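Long-range contacts in galectin 2 (Gallus gallus, PDB 2YMZ), which probably binds carbohydrates as a lectin of the galectin family, whose members recognise beta-galactosides: residues I23-L34 / F75-V85; K37-F45 / C56-W64. All coordinates share one frame; numbering follows the deposited sequence.

Contact 1 (I23-L34 / F75-V85); sequences ISEDAESFAINL and FYKGSTVKIIV. With SO4 (sulfate ion), chain I.
Ile23 and Ser79 pair directly through their backbones, the N-H of Ile23 donating an almost straight hydrogen bond to Ser79 O (2.8 Å); Ile23 ends strand 16-23, the sheet neighbour of strand 80-88. One step further on, Gly78 N makes only weak bonds, to the carbonyls of Ile23 and Ser24. Each chain then turns: Ser24 to Ala27 is a type I turn, Tyr76 to Ser79 a type II turn whose Gly78 adopts a left-handed backbone. Beyond these turns the chains diverge, and strands 30-34 and 80-85 face each other, their axes 11.0 Å apart at closest approach and 24° from parallel, with side chains filling the gap, as between the two layers of a beta-sandwich.

Aromatic and branched residues occupy that interval. Phe30 holds its ring between backbone N and carbonyl carbon (chi1 64°) and drives its edge onto a face of Phe75, a T-shaped pair with centroids 5.7 Å apart and planes at 88°. Ile83 CD1 lies at the edge of the same Phe30 ring, 3.7 Å from CE1, and also meets Ile32 CD1 tip to tip (3.9 Å). Ile23 CD1 packs at 3.8 Å against Val81 CG2, while Leu34 and Val85 slide past each other further along. At the exposed turns, the extended Lys77 side chain runs by the carbonyls of Glu25 and Ala27 and ends on a water (NZ to water 2.8 Å) that donates to Asp26 O. A sulfate, probably from the crystallisation liquor, accepts the N-H of Glu25 through O4 (3.1 Å).

Phe122 stacks on Phe30, and Phe49 touches Ile23, Phe75 and Lys77. In its own sheet strand 30-34 lies between strands 40-48 and 112-120; in the other, strand 80-88 is flanked by 16-23 and 91-95.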
loop_
_atom_site.group_PDB
_atom_site.type_symbol
_atom_site.label_atom_id
_atom_site.label_comp_id
_atom_site.label_asym_id
_atom_site.label_seq_id
_atom_site.Cartn_x
_atom_site.Cartn_y
_atom_site.Cartn_z
ATOM N N ILE A 23 -7.797 12.481 5.222
ATOM C CA ILE A 23 -9.068 12.095 5.889
ATOM C C ILE A 23 -10.154 12.806 5.099
ATOM O O ILE A 23 -10.060 13.979 4.904
ATOM C CB ILE A 23 -9.059 12.571 7.344
ATOM C CG1 ILE A 23 -7.929 11.803 8.123
ATOM C CG2 ILE A 23 -10.416 12.282 8.039
ATOM C CD1 ILE A 23 -7.615 12.364 9.511
ATOM N N SER A 24 -11.167 12.059 4.680
ATOM C CA SER A 24 -12.266 12.566 3.845
ATOM C C SER A 24 -12.959 13.715 4.613
ATOM O O SER A 24 -13.075 13.715 5.856
ATOM C CB SER A 24 -13.281 11.432 3.536
ATOM O OG SER A 24 -12.650 10.276 2.930
ATOM N N GLU A 25 -13.455 14.697 3.850
ATOM C CA GLU A 25 -14.158 15.835 4.435
ATOM C C GLU A 25 -15.422 15.339 5.163
ATOM O O GLU A 25 -15.860 15.921 6.174
ATOM C CB GLU A 25 -14.524 16.842 3.289
ATOM C CG GLU A 25 -14.950 18.205 3.800
ATOM C CD GLU A 25 -13.817 18.985 4.471
ATOM O OE1 GLU A 25 -12.808 19.307 3.788
ATOM O OE2 GLU A 25 -13.938 19.292 5.685
ATOM N N ASP A 26 -15.960 14.239 4.650
ATOM C CA ASP A 26 -17.166 13.607 5.190
ATOM C C ASP A 26 -16.892 12.372 6.051
ATOM O O ASP A 26 -17.825 11.695 6.423
ATOM C CB ASP A 26 -18.068 13.152 4.043
ATOM C CG ASP A 26 -18.614 14.316 3.273
ATOM O OD1 ASP A 26 -18.917 15.360 3.908
ATOM O OD2 ASP A 26 -18.694 14.226 2.033
ATOM N N ALA A 27 -15.621 12.112 6.410
ATOM C CA ALA A 27 -15.320 10.934 7.210
ATOM C C ALA A 27 -16.096 10.897 8.468
ATOM O O ALA A 27 -16.149 11.914 9.156
ATOM C CB ALA A 27 -13.815 10.874 7.590
ATOM N N GLU A 28 -16.567 9.697 8.882
ATOM C CA GLU A 28 -16.957 9.559 10.264
ATOM C C GLU A 28 -15.919 8.751 11.009
ATOM O O GLU A 28 -15.914 8.812 12.173
ATOM C CB GLU A 28 -18.311 8.847 10.491
ATOM C CG GLU A 28 -19.482 9.818 10.187
ATOM C CD GLU A 28 -20.860 9.317 10.633
ATOM O OE1 GLU A 28 -21.007 8.290 11.385
ATOM O OE2 GLU A 28 -21.840 9.998 10.219
ATOM N N SER A 29 -15.118 7.924 10.299
ATOM C CA SER A 29 -14.068 7.201 11.026
ATOM C C SER A 29 -13.112 6.586 9.990
ATOM O O SER A 29 -13.400 6.621 8.809
ATOM C CB SER A 29 -14.688 6.058 11.860
ATOM O OG SER A 29 -15.086 5.023 11.027
ATOM N N PHE A 30 -11.955 6.072 10.439
ATOM C CA PHE A 30 -11.143 5.290 9.511
ATOM C C PHE A 30 -10.432 4.270 10.426
ATOM O O PHE A 30 -10.443 4.405 11.647
ATOM C CB PHE A 30 -10.162 6.170 8.695
ATOM C CG PHE A 30 -9.115 6.880 9.534
ATOM C CD1 PHE A 30 -7.839 6.289 9.772
ATOM C CD2 PHE A 30 -9.363 8.189 9.971
ATOM C CE1 PHE A 30 -6.860 7.022 10.434
ATOM C CE2 PHE A 30 -8.418 8.869 10.684
ATOM C CZ PHE A 30 -7.155 8.288 10.934
ATOM N N ALA A 31 -9.830 3.218 9.830
ATOM C CA ALA A 31 -9.160 2.267 10.701
ATOM C C ALA A 31 -7.885 1.758 9.978
ATOM O O ALA A 31 -7.858 1.621 8.765
ATOM C CB ALA A 31 -10.049 1.076 11.005
ATOM N N ILE A 32 -6.891 1.531 10.777
ATOM C CA ILE A 32 -5.612 0.942 10.289
ATOM C C ILE A 32 -5.636 -0.388 11.082
ATOM O O ILE A 32 -5.673 -0.413 12.355
ATOM C CB ILE A 32 -4.440 1.802 10.765
ATOM C CG1 ILE A 32 -4.412 3.114 9.980
ATOM C CG2 ILE A 32 -3.101 1.084 10.541
ATOM C CD1 ILE A 32 -3.499 4.188 10.551
ATOM N N ASN A 33 -5.604 -1.505 10.329
ATOM C CA ASN A 33 -5.697 -2.865 10.919
ATOM C C ASN A 33 -4.399 -3.673 10.585
ATOM O O ASN A 33 -4.063 -3.784 9.450
ATOM C CB ASN A 33 -6.852 -3.563 10.293
ATOM C CG ASN A 33 -8.202 -2.919 10.733
ATOM O OD1 ASN A 33 -8.361 -2.685 11.894
ATOM N ND2 ASN A 33 -9.092 -2.676 9.840
ATOM N N LEU A 34 -3.777 -4.211 11.603
ATOM C CA LEU A 34 -2.465 -4.899 11.462
ATOM C C LEU A 34 -2.641 -6.277 12.103
ATOM O O LEU A 34 -3.140 -6.406 13.223
ATOM C CB LEU A 34 -1.399 -4.133 12.163
ATOM C CG LEU A 34 -1.012 -2.892 11.320
ATOM C CD1 LEU A 34 -0.409 -1.842 12.250
ATOM C CD2 LEU A 34 -0.036 -3.300 10.170
ATOM N N PHE A 75 -7.811 14.980 15.418
ATOM C CA PHE A 75 -7.829 14.626 14.016
ATOM C C PHE A 75 -8.839 15.525 13.476
ATOM O O PHE A 75 -9.833 15.861 14.148
ATOM C CB PHE A 75 -8.239 13.163 13.770
ATOM C CG PHE A 75 -7.131 12.125 14.010
ATOM C CD1 PHE A 75 -6.068 12.030 13.116
ATOM C CD2 PHE A 75 -7.167 11.280 15.107
ATOM C CE1 PHE A 75 -5.050 11.049 13.293
ATOM C CE2 PHE A 75 -6.145 10.301 15.317
ATOM C CZ PHE A 75 -5.113 10.178 14.394
ATOM N N TYR A 76 -8.678 15.872 12.233
ATOM C CA TYR A 76 -9.591 16.805 11.573
ATOM C C TYR A 76 -10.049 16.309 10.259
ATOM O O TYR A 76 -9.242 15.881 9.410
ATOM C CB TYR A 76 -8.845 18.165 11.368
ATOM C CG TYR A 76 -8.359 18.643 12.700
ATOM C CD1 TYR A 76 -9.172 19.411 13.519
ATOM C CD2 TYR A 76 -7.121 18.248 13.197
ATOM C CE1 TYR A 76 -8.754 19.817 14.754
ATOM C CE2 TYR A 76 -6.715 18.608 14.438
ATOM C CZ TYR A 76 -7.515 19.400 15.206
ATOM O OH TYR A 76 -7.067 19.737 16.453
ATOM N N LYS A 77 -11.345 16.427 9.977
ATOM C CA LYS A 77 -11.834 15.957 8.681
ATOM C C LYS A 77 -11.300 16.824 7.565
ATOM O O LYS A 77 -11.099 18.039 7.769
ATOM C CB LYS A 77 -13.381 15.992 8.629
ATOM C CG LYS A 77 -13.992 15.041 9.670
ATOM C CD LYS A 77 -15.530 15.131 9.632
ATOM C CE LYS A 77 -16.104 14.399 10.841
ATOM N NZ LYS A 77 -17.633 14.335 10.750
ATOM N N GLY A 78 -11.005 16.214 6.421
ATOM C CA GLY A 78 -10.454 16.988 5.299
ATOM C C GLY A 78 -8.949 17.269 5.334
ATOM O O GLY A 78 -8.471 18.008 4.475
ATOM N N SER A 79 -8.178 16.644 6.231
ATOM C CA SER A 79 -6.802 17.088 6.418
ATOM C C SER A 79 -5.897 15.955 5.957
ATOM O O SER A 79 -6.375 14.761 5.846
ATOM C CB SER A 79 -6.502 17.331 7.912
ATOM O OG SER A 79 -6.690 16.121 8.747
ATOM N N THR A 80 -4.617 16.252 5.840
ATOM C CA THR A 80 -3.617 15.179 5.532
ATOM C C THR A 80 -2.855 14.961 6.802
ATOM O O THR A 80 -2.537 15.951 7.474
ATOM C CB THR A 80 -2.640 15.647 4.455
ATOM O OG1 THR A 80 -3.343 15.685 3.235
ATOM C CG2 THR A 80 -1.414 14.672 4.273
ATOM N N VAL A 81 -2.701 13.704 7.235
ATOM C CA VAL A 81 -2.088 13.423 8.538
ATOM C C VAL A 81 -1.072 12.318 8.405
ATOM O O VAL A 81 -1.194 11.476 7.505
ATOM C CB VAL A 81 -3.065 12.954 9.631
ATOM C CG1 VAL A 81 -3.971 14.093 10.006
ATOM C CG2 VAL A 81 -3.879 11.713 9.249
ATOM N N LYS A 82 -0.072 12.350 9.297
ATOM C CA LYS A 82 0.927 11.319 9.340
ATOM C C LYS A 82 0.768 10.534 10.633
ATOM O O LYS A 82 0.711 11.144 11.697
ATOM C CB LYS A 82 2.322 11.912 9.308
ATOM C CG LYS A 82 3.362 10.780 9.457
ATOM C CD LYS A 82 4.763 11.271 9.093
ATOM C CE LYS A 82 5.302 12.170 10.194
ATOM N NZ LYS A 82 6.636 12.668 9.735
ATOM N N ILE A 83 0.645 9.212 10.544
ATOM C CA ILE A 83 0.505 8.313 11.729
ATOM C C ILE A 83 1.767 7.375 11.735
ATOM O O ILE A 83 2.067 6.787 10.732
ATOM C CB ILE A 83 -0.793 7.515 11.579
ATOM C CG1 ILE A 83 -1.988 8.507 11.700
ATOM C CG2 ILE A 83 -0.938 6.529 12.717
ATOM C CD1 ILE A 83 -3.349 8.074 11.184
ATOM N N ILE A 84 2.429 7.221 12.872
ATOM C CA ILE A 84 3.590 6.310 12.885
ATOM C C ILE A 84 3.252 5.175 13.858
ATOM O O ILE A 84 2.779 5.489 14.950
ATOM C CB ILE A 84 4.795 7.041 13.423
ATOM C CG1 ILE A 84 5.146 8.109 12.384
ATOM C CG2 ILE A 84 5.972 6.034 13.583
ATOM C CD1 ILE A 84 6.185 9.141 12.747
ATOM N N VAL A 85 3.398 3.935 13.433
ATOM C CA VAL A 85 3.132 2.775 14.304
ATOM C C VAL A 85 4.482 2.111 14.549
ATOM O O VAL A 85 5.257 1.925 13.593
ATOM C CB VAL A 85 2.255 1.751 13.624
ATOM C CG1 VAL A 85 1.845 0.683 14.678
ATOM C CG2 VAL A 85 0.953 2.423 13.062
HETATM S S SO4 I . -12.708 13.693 -0.028
HETATM O O1 SO4 I . -12.676 14.230 -1.408
HETATM O O2 SO4 I . -11.574 12.731 0.095
HETATM O O3 SO4 I . -13.974 12.959 0.222
HETATM O O4 SO4 I . -12.580 14.829 0.920
HETATM O O HOH W 1 -19.017 13.177 8.571
#

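Contact 2 (K37-F45 / C56-W64); sequences KSSDLALHF and CNSLCSDNW
Leu41 and Leu59, directly paired across the hairpin, cross at an angle with their CB atoms 3.9 Å apart and form its apolar centre. Trp64 joins them: Leu59 CD1 sits 3.6 Å above the plane of the indole, over its centre, and Leu41 CD1 reaches Trp64 CH2 at 4.0 Å. That corner of the indole also presses on His44, with CH2 3.4 Å from His44 CG, so that the edge of Trp64 meets a face of the imidazole with the planes at 53°. His44 places its ring there by setting CG anti to the backbone N (chi1 159°), and its ND1 is tied to Asn33. On the other side of the sheet, Cys56 SG lies obliquely beside the Phe45 ring and touches Leu43.

The backbones are antiparallel. Leu41 and Leu59 exchange two hydrogen bonds, as do His44 and Asn57, with His44 N to Asn57 O at 2.8 Å; between these pairs the register shifts by one residue, at Ala42 and Leu43, which both face Leu34 of strand 30-34 as a classic beta bulge. At the end away from the connecting loop, where Cys60 to Asn63 form a type I' turn, Asp62 N donates to a lone pair of Ser39 O (2.8 Å). Asp40 OD1 receives Ser61 N (3.0 Å), 45° out of the carboxylate plane, while OD2 accepts a water.

His44, Asn57 and Trp64 match positions that hold the sugar in other galectins; His44 and Asn57 share the Leu41 and Leu59 face, and Trp64 packs against His44 there, probably by the binding groove. Ser58 turns its hydroxyl to Arg107 and His108. Strand 40-48 neighbours strand 30-34, strand 53-60 pairs with strand 63-70, and Phe92, Val94 and Phe104 of the opposing sheet pack on Leu43, Phe45 and Cys56.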
loop_
_atom_site.group_PDB
_atom_site.type_symbol
_atom_site.label_atom_id
_atom_site.label_comp_id
_atom_site.label_asym_id
_atom_site.label_seq_id
_atom_site.Cartn_x
_atom_site.Cartn_y
_atom_site.Cartn_z
ATOM N N LYS A 37 -4.220 -11.710 9.132
ATOM C CA LYS A 37 -5.148 -11.765 8.027
ATOM C C LYS A 37 -6.378 -10.938 8.409
ATOM O O LYS A 37 -6.404 -10.364 9.491
ATOM C CB LYS A 37 -5.539 -13.245 7.753
ATOM C CG LYS A 37 -6.203 -13.901 8.957
ATOM C CD LYS A 37 -6.608 -15.349 8.592
ATOM C CE LYS A 37 -5.423 -16.285 8.562
ATOM N NZ LYS A 37 -5.830 -17.673 8.944
ATOM N N SER A 38 -7.369 -10.807 7.546
ATOM C CA SER A 38 -8.453 -9.888 7.895
ATOM C C SER A 38 -9.178 -10.240 9.185
ATOM O O SER A 38 -9.632 -9.351 9.892
ATOM C CB SER A 38 -9.431 -9.676 6.745
ATOM O OG SER A 38 -9.915 -10.927 6.308
ATOM N N SER A 39 -9.205 -11.533 9.541
ATOM C CA SER A 39 -9.981 -12.003 10.692
ATOM C C SER A 39 -9.167 -12.143 11.987
ATOM O O SER A 39 -9.667 -12.503 13.035
ATOM C CB SER A 39 -10.567 -13.360 10.286
ATOM O OG SER A 39 -9.501 -14.216 9.970
ATOM N N ASP A 40 -7.880 -11.855 11.925
ATOM C CA ASP A 40 -6.992 -11.973 13.050
ATOM C C ASP A 40 -6.095 -10.722 13.110
ATOM O O ASP A 40 -5.132 -10.594 12.352
ATOM C CB ASP A 40 -6.129 -13.235 12.945
ATOM C CG ASP A 40 -6.923 -14.481 13.279
ATOM O OD1 ASP A 40 -7.220 -14.652 14.478
ATOM O OD2 ASP A 40 -7.351 -15.187 12.341
ATOM N N LEU A 41 -6.409 -9.780 13.996
ATOM C CA LEU A 41 -5.694 -8.501 14.067
ATOM C C LEU A 41 -5.072 -8.250 15.419
ATOM O O LEU A 41 -5.730 -8.421 16.459
ATOM C CB LEU A 41 -6.709 -7.326 13.809
ATOM C CG LEU A 41 -7.439 -7.390 12.439
ATOM C CD1 LEU A 41 -8.483 -6.254 12.319
ATOM C CD2 LEU A 41 -6.407 -7.257 11.288
ATOM N N ALA A 42 -3.780 -7.925 15.421
ATOM C CA ALA A 42 -3.096 -7.453 16.605
ATOM C C ALA A 42 -3.526 -6.050 17.007
ATOM O O ALA A 42 -3.607 -5.751 18.192
ATOM C CB ALA A 42 -1.590 -7.534 16.407
ATOM N N LEU A 43 -3.822 -5.205 16.005
ATOM C CA LEU A 43 -4.076 -3.787 16.307
ATOM C C LEU A 43 -5.150 -3.334 15.317
ATOM O O LEU A 43 -4.940 -3.350 14.078
ATOM C CB LEU A 43 -2.810 -2.928 16.214
ATOM C CG LEU A 43 -3.018 -1.375 16.396
ATOM C CD1 LEU A 43 -3.756 -1.043 17.694
ATOM C CD2 LEU A 43 -1.725 -0.563 16.272
ATOM N N HIS A 44 -6.294 -2.893 15.843
ATOM C CA HIS A 44 -7.248 -2.166 15.023
ATOM C C HIS A 44 -7.279 -0.776 15.646
ATOM O O HIS A 44 -7.648 -0.642 16.825
ATOM C CB HIS A 44 -8.611 -2.912 15.145
ATOM C CG HIS A 44 -9.873 -2.125 14.798
ATOM N ND1 HIS A 44 -10.325 -1.960 13.508
ATOM C CD2 HIS A 44 -10.824 -1.558 15.607
ATOM C CE1 HIS A 44 -11.487 -1.300 13.527
ATOM N NE2 HIS A 44 -11.829 -1.102 14.795
ATOM N N PHE A 45 -6.766 0.215 14.936
ATOM C CA PHE A 45 -6.598 1.587 15.436
ATOM C C PHE A 45 -7.662 2.354 14.688
ATOM O O PHE A 45 -7.612 2.506 13.446
ATOM C CB PHE A 45 -5.207 2.067 14.964
ATOM C CG PHE A 45 -4.937 3.518 15.237
ATOM C CD1 PHE A 45 -4.524 3.910 16.493
ATOM C CD2 PHE A 45 -5.082 4.459 14.193
ATOM C CE1 PHE A 45 -4.283 5.269 16.756
ATOM C CE2 PHE A 45 -4.812 5.815 14.439
ATOM C CZ PHE A 45 -4.464 6.190 15.722
ATOM N N CYS A 56 -8.877 1.490 20.125
ATOM C CA CYS A 56 -8.001 0.389 19.694
ATOM C C CYS A 56 -8.615 -0.915 20.184
ATOM O O CYS A 56 -9.163 -1.001 21.324
ATOM C CB CYS A 56 -6.606 0.549 20.284
ATOM S SG CYS A 56 -5.729 1.978 19.565
ATOM N N ASN A 57 -8.439 -1.935 19.374
ATOM C CA ASN A 57 -8.914 -3.288 19.797
ATOM C C ASN A 57 -8.086 -4.376 19.062
ATOM O O ASN A 57 -7.297 -4.068 18.142
ATOM C CB ASN A 57 -10.405 -3.522 19.462
ATOM C CG ASN A 57 -11.092 -4.534 20.421
ATOM O OD1 ASN A 57 -10.451 -5.234 21.182
ATOM N ND2 ASN A 57 -12.412 -4.595 20.385
ATOM N N SER A 58 -8.299 -5.633 19.453
ATOM C CA SER A 58 -7.718 -6.776 18.680
ATOM C C SER A 58 -8.879 -7.671 18.271
ATOM O O SER A 58 -9.967 -7.568 18.834
ATOM C CB SER A 58 -6.752 -7.549 19.594
ATOM O OG SER A 58 -7.399 -7.895 20.822
ATOM N N LEU A 59 -8.679 -8.512 17.249
ATOM C CA LEU A 59 -9.700 -9.325 16.611
ATOM C C LEU A 59 -9.070 -10.719 16.615
ATOM O O LEU A 59 -7.916 -10.842 16.161
ATOM C CB LEU A 59 -9.972 -8.868 15.155
ATOM C CG LEU A 59 -10.967 -9.659 14.280
ATOM C CD1 LEU A 59 -12.343 -9.519 14.983
ATOM C CD2 LEU A 59 -11.102 -9.132 12.880
ATOM N N CYS A 60 -9.811 -11.731 17.078
ATOM C CA CYS A 60 -9.281 -13.122 17.217
ATOM C C CYS A 60 -10.343 -14.035 16.594
ATOM O O CYS A 60 -11.436 -14.156 17.145
ATOM C CB CYS A 60 -9.017 -13.457 18.705
ATOM S SG CYS A 60 -7.876 -14.814 19.195
ATOM N N SER A 61 -10.006 -14.637 15.451
ATOM C CA SER A 61 -10.927 -15.423 14.634
ATOM C C SER A 61 -12.252 -14.700 14.421
ATOM O O SER A 61 -13.339 -15.254 14.644
ATOM C CB SER A 61 -11.110 -16.846 15.193
ATOM O OG SER A 61 -9.847 -17.489 15.247
ATOM N N ASP A 62 -12.136 -13.442 13.996
ATOM C CA ASP A 62 -13.297 -12.579 13.740
ATOM C C ASP A 62 -14.163 -12.263 14.993
ATOM O O ASP A 62 -15.268 -11.759 14.834
ATOM C CB ASP A 62 -14.169 -13.122 12.575
ATOM C CG ASP A 62 -13.751 -12.585 11.200
ATOM O OD1 ASP A 62 -13.233 -11.451 11.106
ATOM O OD2 ASP A 62 -13.960 -13.299 10.182
ATOM N N ASN A 63 -13.652 -12.565 16.197
ATOM C CA ASN A 63 -14.191 -12.074 17.505
ATOM C C ASN A 63 -13.465 -10.840 18.041
ATOM O O ASN A 63 -12.289 -10.925 18.417
ATOM C CB ASN A 63 -14.062 -13.125 18.597
ATOM C CG ASN A 63 -14.906 -14.339 18.311
ATOM O OD1 ASN A 63 -15.940 -14.223 17.645
ATOM N ND2 ASN A 63 -14.454 -15.517 18.759
ATOM N N TRP A 64 -14.178 -9.709 18.136
ATOM C CA TRP A 64 -13.596 -8.519 18.771
ATOM C C TRP A 64 -13.382 -8.700 20.266
ATOM O O TRP A 64 -14.257 -9.238 20.999
ATOM C CB TRP A 64 -14.535 -7.343 18.469
ATOM C CG TRP A 64 -14.464 -6.957 17.063
ATOM C CD1 TRP A 64 -15.404 -7.126 16.134
ATOM C CD2 TRP A 64 -13.345 -6.273 16.403
ATOM N NE1 TRP A 64 -14.973 -6.603 14.915
ATOM C CE2 TRP A 64 -13.705 -6.092 15.066
ATOM C CE3 TRP A 64 -12.093 -5.821 16.841
ATOM C CZ2 TRP A 64 -12.846 -5.494 14.108
ATOM C CZ3 TRP A 64 -11.202 -5.239 15.859
ATOM C CH2 TRP A 64 -11.607 -5.070 14.544
HETATM O O HOH W 2 -8.888 -17.570 12.131
#

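In the fold
The two contacts illustrate two ways of holding a beta-sandwich: contact 1 mainly spans the layers, with one in-sheet backbone pairing at its end, while contact 2 pairs strands within a layer. Their centres lie about 19 Å apart on opposite sides of the chain's centre, yet strand 30-34 and strand 40-48 are sheet neighbours and join them. Leu34 N approaches Leu43 O at 2.9 Å, and Asn33 OD1 meets His44 ND1 at 2.6 Å, both probable hydrogen bonds. Thus the strand whose Ile32 and Leu34 face the core in contact 1 offers Asn33, on its other face, as a second-shell partner to the probable sugar-site histidine of contact 2.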